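Local coordinates for PFC0360w protein (Plasmodium falciparum, PDB 3NI8) that probably activates the ATPase of the malaria parasite's Hsp90 chaperone, at residues 19-24 / 116-121; 85-90 / 98-103. All coordinates share one frame; numbering follows the deposited sequence.

Interaction 1 (19-24 / 116-121); sequences MSFEIT and LTHNNI
F21 and H118 meet across an antiparallel strand pair at the edge of the curved sheet of the helix-grip fold, where the N-terminal strand 21-27 lies against strand 111-119. Their side chains leave the sheet on the face shared with I23 and L116, the face covered by helix 132-150, and run side by side in the same direction. The rings are oblique, with planes at 52°. H118 CB lies over one face of the phenyl ring toward its rim, and both CB and ND1 of H118 come to 3.6 Å from F21 CZ. F21 has CG between its own N and carbonyl carbon (chi1 66°), which leans the ring toward the neighbouring strand. I121 comes in nearly at a right angle and brings its CD1 to 3.7 Å from F21 CE2. Both imidazole nitrogens of H118 are engaged elsewhere, ND1 with W140 NE1 and NE2 with S98 OG, which fixes the rotation of its ring. On the other face of the sheet E22 and T117 pass each other loosely, CG of E22 lying 4.2 Å from T117 OG1. Paired backbone bonds join F21 to H118 and I23 to L116; the F21 O bond from H118 N, at 2.9 Å, is almost straight. Beyond N119 the chain turns through the left-handed backbone conformation of N120 (phi 61°), which presents I121 N to M19 O: this bond, 3.1 Å long, lies in the carbonyl plane on a lone pair of M19 O.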
loop_
_atom_site.group_PDB
_atom_site.type_symbol
_atom_site.label_atom_id
_atom_site.label_comp_id
_atom_site.label_asym_id
_atom_site.label_seq_id
_atom_site.Cartn_x
_atom_site.Cartn_y
_atom_site.Cartn_z
ATOM N N MET A 19 13.606 -9.003 -5.419
ATOM C CA MET A 19 13.459 -7.892 -4.466
ATOM C C MET A 19 12.375 -6.892 -4.894
ATOM O O MET A 19 12.003 -6.000 -4.144
ATOM C CB MET A 19 14.805 -7.202 -4.180
ATOM C CG MET A 19 15.856 -8.074 -3.472
ATOM S SD MET A 19 17.394 -7.138 -3.118
ATOM C CE MET A 19 18.292 -8.227 -1.996
ATOM N N SER A 20 11.854 -7.046 -6.095
ATOM C CA SER A 20 10.725 -6.242 -6.495
ATOM C C SER A 20 9.562 -7.054 -7.052
ATOM O O SER A 20 9.738 -8.198 -7.498
ATOM C CB SER A 20 11.172 -5.222 -7.536
ATOM O OG SER A 20 11.906 -5.890 -8.526
ATOM N N PHE A 21 8.375 -6.448 -7.015
ATOM C CA PHE A 21 7.243 -6.906 -7.815
ATOM C C PHE A 21 6.314 -5.757 -8.181
ATOM O O PHE A 21 6.270 -4.715 -7.511
ATOM C CB PHE A 21 6.462 -8.039 -7.132
ATOM C CG PHE A 21 5.775 -7.623 -5.860
ATOM C CD1 PHE A 21 4.547 -6.978 -5.897
ATOM C CD2 PHE A 21 6.356 -7.881 -4.627
ATOM C CE1 PHE A 21 3.928 -6.593 -4.755
ATOM C CE2 PHE A 21 5.726 -7.498 -3.474
ATOM C CZ PHE A 21 4.516 -6.852 -3.534
ATOM N N GLU A 22 5.553 -5.982 -9.246
ATOM C CA GLU A 22 4.590 -5.012 -9.740
ATOM C C GLU A 22 3.184 -5.641 -9.800
ATOM O O GLU A 22 2.999 -6.764 -10.312
ATOM C CB GLU A 22 5.037 -4.527 -11.119
ATOM C CG GLU A 22 4.399 -3.233 -11.589
ATOM C CD GLU A 22 4.722 -2.919 -13.060
ATOM O OE1 GLU A 22 4.428 -3.766 -13.954
ATOM O OE2 GLU A 22 5.276 -1.816 -13.318
ATOM N N ILE A 23 2.199 -4.924 -9.267
ATOM C CA ILE A 23 0.794 -5.322 -9.413
ATOM C C ILE A 23 0.024 -4.238 -10.161
ATOM O O ILE A 23 0.064 -3.060 -9.789
ATOM C CB ILE A 23 0.091 -5.576 -8.052
ATOM C CG1 ILE A 23 0.848 -6.618 -7.232
ATOM C CG2 ILE A 23 -1.362 -6.013 -8.272
ATOM C CD1 ILE A 23 0.612 -6.503 -5.711
ATOM N N THR A 24 -0.696 -4.653 -11.199
ATOM C CA THR A 24 -1.486 -3.721 -12.005
ATOM C C THR A 24 -2.941 -4.161 -11.976
ATOM O O THR A 24 -3.232 -5.347 -12.174
ATOM C CB THR A 24 -0.945 -3.641 -13.467
ATOM O OG1 THR A 24 0.377 -3.063 -13.454
ATOM C CG2 THR A 24 -1.835 -2.786 -14.330
ATOM N N LEU A 116 0.781 -0.655 -8.629
ATOM C CA LEU A 116 1.609 -0.691 -7.438
ATOM C C LEU A 116 2.990 -1.352 -7.682
ATOM O O LEU A 116 3.072 -2.504 -8.140
ATOM C CB LEU A 116 0.859 -1.356 -6.276
ATOM C CG LEU A 116 1.513 -1.246 -4.887
ATOM C CD1 LEU A 116 0.459 -1.372 -3.823
ATOM C CD2 LEU A 116 2.619 -2.287 -4.648
ATOM N N THR A 117 4.057 -0.607 -7.363
ATOM C CA THR A 117 5.432 -1.118 -7.429
ATOM C C THR A 117 6.060 -1.227 -6.040
ATOM O O THR A 117 6.143 -0.241 -5.300
ATOM C CB THR A 117 6.377 -0.244 -8.323
ATOM O OG1 THR A 117 5.703 0.137 -9.519
ATOM C CG2 THR A 117 7.614 -1.022 -8.700
ATOM N N HIS A 118 6.531 -2.424 -5.707
ATOM C CA HIS A 118 7.162 -2.661 -4.417
ATOM C C HIS A 118 8.617 -3.083 -4.683
ATOM O O HIS A 118 8.853 -4.174 -5.214
ATOM C CB HIS A 118 6.372 -3.743 -3.661
ATOM C CG HIS A 118 6.513 -3.690 -2.173
ATOM N ND1 HIS A 118 5.521 -4.131 -1.324
ATOM C CD2 HIS A 118 7.518 -3.241 -1.377
ATOM C CE1 HIS A 118 5.908 -3.960 -0.070
ATOM N NE2 HIS A 118 7.113 -3.416 -0.075
ATOM N N ASN A 119 9.564 -2.193 -4.355
ATOM C CA ASN A 119 11.017 -2.393 -4.590
ATOM C C ASN A 119 11.754 -2.555 -3.274
ATOM O O ASN A 119 11.227 -2.214 -2.217
ATOM C CB ASN A 119 11.672 -1.171 -5.270
ATOM C CG ASN A 119 11.116 -0.869 -6.647
ATOM O OD1 ASN A 119 10.633 0.239 -6.885
ATOM N ND2 ASN A 119 11.181 -1.833 -7.560
ATOM N N ASN A 120 13.002 -3.013 -3.358
ATOM C CA ASN A 120 13.947 -2.951 -2.238
ATOM C C ASN A 120 13.439 -3.726 -1.050
ATOM O O ASN A 120 13.592 -3.285 0.099
ATOM C CB ASN A 120 14.232 -1.494 -1.809
ATOM C CG ASN A 120 15.063 -0.711 -2.837
ATOM O OD1 ASN A 120 15.497 -1.245 -3.856
ATOM N ND2 ASN A 120 15.279 0.572 -2.555
ATOM N N ILE A 121 12.816 -4.867 -1.346
ATOM C CA ILE A 121 12.352 -5.822 -0.346
ATOM C C ILE A 121 13.541 -6.685 0.106
ATOM O O ILE A 121 14.173 -7.351 -0.719
ATOM C CB ILE A 121 11.210 -6.742 -0.938
ATOM C CG1 ILE A 121 9.993 -5.906 -1.365
ATOM C CG2 ILE A 121 10.788 -7.812 0.054
ATOM C CD1 ILE A 121 9.101 -6.575 -2.396
#

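Interaction 2 (85-90 / 98-103); sequences EKWKFR and STVTVE. With IPA (isopropyl alcohol), chain B.
E85 with V100 and W87 with S98 form hydrogen-bonded antiparallel pairs either side of the non-hydrogen-bonded pair K86 and T99, and the local strand axes, 4.7 Å apart at their closest, make an angle of 125°, a marked twist. The bond from W87 N to S98 O is weak, but the return side is doubly held: W87 O accepts S98 N at 2.8 Å and S98 OG at 2.7 Å, the two donors coming from opposite faces of the carbonyl plane. The serine hydroxyl can do this because chi1 of 72° places OG between its own N and carbonyl carbon, from where it reaches W87 O from above the carbonyl plane rather than along a lone pair. The same OG comes within 3.5 Å of W87 CE3 and has a second partner in strand 111-119. W87 and V100 share the inner side of the sheet. CG2 of the valine lies over the five-membered part of the indole in a CH-pi contact, 3.7 Å from W87 CG, and C136 of helix 132-150 touches the tryptophan too. E85 emerges on this same side with an extended chain. Its OE2 is 2.6 Å from O2 of an isopropyl alcohol, probably from the crystallisation liquor, whose C3 lies at the indole edge near the ring plane; F38 O is a second polar neighbour. Outward, K86 forms a salt bridge with E73. This is a twisted beta hairpin in the middle of the sheet, its inner side turned to the long C-terminal helix as in the helix-grip fold of AHA1-like domains.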
loop_
_atom_site.group_PDB
_atom_site.type_symbol
_atom_site.label_atom_id
_atom_site.label_comp_id
_atom_site.label_asym_id
_atom_site.label_seq_id
_atom_site.Cartn_x
_atom_site.Cartn_y
_atom_site.Cartn_z
ATOM N N GLU A 85 6.405 5.779 -0.653
ATOM C CA GLU A 85 6.548 5.494 0.783
ATOM C C GLU A 85 7.828 4.746 1.066
ATOM O O GLU A 85 8.246 3.940 0.241
ATOM C CB GLU A 85 5.385 4.610 1.267
ATOM C CG GLU A 85 4.012 5.237 1.037
ATOM C CD GLU A 85 2.870 4.281 1.278
ATOM O OE1 GLU A 85 3.089 3.074 1.530
ATOM O OE2 GLU A 85 1.729 4.748 1.194
ATOM N N LYS A 86 8.437 5.021 2.224
ATOM C CA LYS A 86 9.234 4.003 2.941
ATOM C C LYS A 86 8.216 3.090 3.643
ATOM O O LYS A 86 7.184 3.561 4.111
ATOM C CB LYS A 86 10.151 4.626 3.991
ATOM C CG LYS A 86 11.036 5.782 3.502
ATOM C CD LYS A 86 12.490 5.634 3.992
ATOM C CE LYS A 86 12.629 5.862 5.494
ATOM N NZ LYS A 86 12.251 7.273 5.800
ATOM N N TRP A 87 8.509 1.803 3.733
ATOM C CA TRP A 87 7.518 0.797 4.111
ATOM C C TRP A 87 8.233 -0.449 4.614
ATOM O O TRP A 87 9.065 -1.025 3.904
ATOM C CB TRP A 87 6.701 0.440 2.862
ATOM C CG TRP A 87 5.427 -0.384 3.053
ATOM C CD1 TRP A 87 4.133 0.085 2.996
ATOM C CD2 TRP A 87 5.325 -1.806 3.268
ATOM N NE1 TRP A 87 3.239 -0.954 3.166
ATOM C CE2 TRP A 87 3.937 -2.123 3.330
ATOM C CE3 TRP A 87 6.261 -2.840 3.410
ATOM C CZ2 TRP A 87 3.465 -3.439 3.540
ATOM C CZ3 TRP A 87 5.802 -4.147 3.614
ATOM C CH2 TRP A 87 4.406 -4.435 3.674
ATOM N N LYS A 88 7.900 -0.879 5.826
ATOM C CA LYS A 88 8.430 -2.140 6.360
ATOM C C LYS A 88 7.395 -2.861 7.228
ATOM O O LYS A 88 6.449 -2.238 7.704
ATOM C CB LYS A 88 9.734 -1.908 7.151
ATOM C CG LYS A 88 9.529 -1.134 8.461
ATOM C CD LYS A 88 10.831 -0.677 9.130
ATOM C CE LYS A 88 11.613 -1.841 9.706
ATOM N NZ LYS A 88 13.068 -1.559 9.573
ATOM N N PHE A 89 7.559 -4.175 7.380
ATOM C CA PHE A 89 6.977 -4.913 8.497
ATOM C C PHE A 89 7.916 -4.672 9.676
ATOM O O PHE A 89 9.134 -4.547 9.485
ATOM C CB PHE A 89 6.936 -6.405 8.211
ATOM C CG PHE A 89 5.852 -6.837 7.264
ATOM C CD1 PHE A 89 4.537 -7.008 7.710
ATOM C CD2 PHE A 89 6.157 -7.148 5.944
ATOM C CE1 PHE A 89 3.534 -7.433 6.838
ATOM C CE2 PHE A 89 5.159 -7.580 5.050
ATOM C CZ PHE A 89 3.852 -7.718 5.489
ATOM N N ARG A 90 7.379 -4.601 10.893
ATOM C CA ARG A 90 8.228 -4.270 12.029
ATOM C C ARG A 90 9.257 -5.340 12.361
ATOM O O ARG A 90 10.171 -5.092 13.124
ATOM C CB ARG A 90 7.415 -3.867 13.259
ATOM C CG ARG A 90 6.722 -4.969 13.986
ATOM C CD ARG A 90 5.921 -4.350 15.124
ATOM N NE ARG A 90 5.391 -5.360 16.035
ATOM C CZ ARG A 90 5.556 -5.338 17.356
ATOM N NH1 ARG A 90 6.220 -4.333 17.938
ATOM N NH2 ARG A 90 5.043 -6.315 18.099
ATOM N N SER A 98 11.586 -1.002 2.601
ATOM C CA SER A 98 11.286 -1.140 1.186
ATOM C C SER A 98 10.713 0.182 0.647
ATOM O O SER A 98 10.508 1.142 1.405
ATOM C CB SER A 98 10.334 -2.316 0.955
ATOM O OG SER A 98 9.037 -1.994 1.416
ATOM N N THR A 99 10.459 0.226 -0.657
ATOM C CA THR A 99 9.858 1.387 -1.285
ATOM C C THR A 99 8.582 0.952 -1.961
ATOM O O THR A 99 8.585 0.016 -2.785
ATOM C CB THR A 99 10.789 1.975 -2.354
ATOM O OG1 THR A 99 12.032 2.331 -1.750
ATOM C CG2 THR A 99 10.196 3.196 -3.014
ATOM N N VAL A 100 7.485 1.616 -1.604
ATOM C CA VAL A 100 6.222 1.401 -2.282
ATOM C C VAL A 100 5.861 2.654 -3.085
ATOM O O VAL A 100 5.874 3.769 -2.571
ATOM C CB VAL A 100 5.084 1.013 -1.292
ATOM C CG1 VAL A 100 3.712 0.963 -2.024
ATOM C CG2 VAL A 100 5.379 -0.328 -0.617
ATOM N N THR A 101 5.568 2.458 -4.360
ATOM C CA THR A 101 5.113 3.543 -5.223
ATOM C C THR A 101 3.743 3.145 -5.742
ATOM O O THR A 101 3.561 2.004 -6.189
ATOM C CB THR A 101 6.065 3.717 -6.426
ATOM O OG1 THR A 101 7.394 3.981 -5.947
ATOM C CG2 THR A 101 5.592 4.832 -7.337
ATOM N N VAL A 102 2.777 4.047 -5.679
ATOM C CA VAL A 102 1.438 3.714 -6.142
ATOM C C VAL A 102 0.993 4.803 -7.093
ATOM O O VAL A 102 0.988 5.986 -6.742
ATOM C CB VAL A 102 0.396 3.552 -4.980
ATOM C CG1 VAL A 102 -0.865 2.758 -5.467
ATOM C CG2 VAL A 102 1.003 2.875 -3.740
ATOM N N GLU A 103 0.667 4.400 -8.313
ATOM C CA GLU A 103 0.173 5.311 -9.320
ATOM C C GLU A 103 -1.310 5.051 -9.573
ATOM O O GLU A 103 -1.760 3.885 -9.638
ATOM C CB GLU A 103 0.972 5.169 -10.618
ATOM C CG GLU A 103 2.435 5.585 -10.503
ATOM C CD GLU A 103 3.280 5.073 -11.670
ATOM O OE1 GLU A 103 4.003 4.069 -11.461
ATOM O OE2 GLU A 103 3.193 5.643 -12.794
HETATM C C1 IPA B . -0.613 3.660 3.997
HETATM C C2 IPA B . -0.121 2.977 2.716
HETATM C C3 IPA B . -0.441 1.486 2.597
HETATM O O2 IPA B . -0.586 3.685 1.595
#

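Interactions 1 and 2 are 9 Å apart between centres and belong to one sheet, strands 98-106 and 111-119 being neighbours in it and successive in the chain. A probable backbone hydrogen bond, N119 N to T99 O at 2.9 Å, joins strand 111-119 of interaction 1 to strand 98-106 of interaction 2. On the inner side H118 NE2 and S98 OG, 2.8 Å apart in a probable hydrogen bond, tie the two contacts, while H118 and W87 also meet edge-to-face. A separate isopropyl alcohol, also probably from the crystallisation liquor, lies about 4 Å from the F21 side chain; it and the one beside E85 may mark pockets.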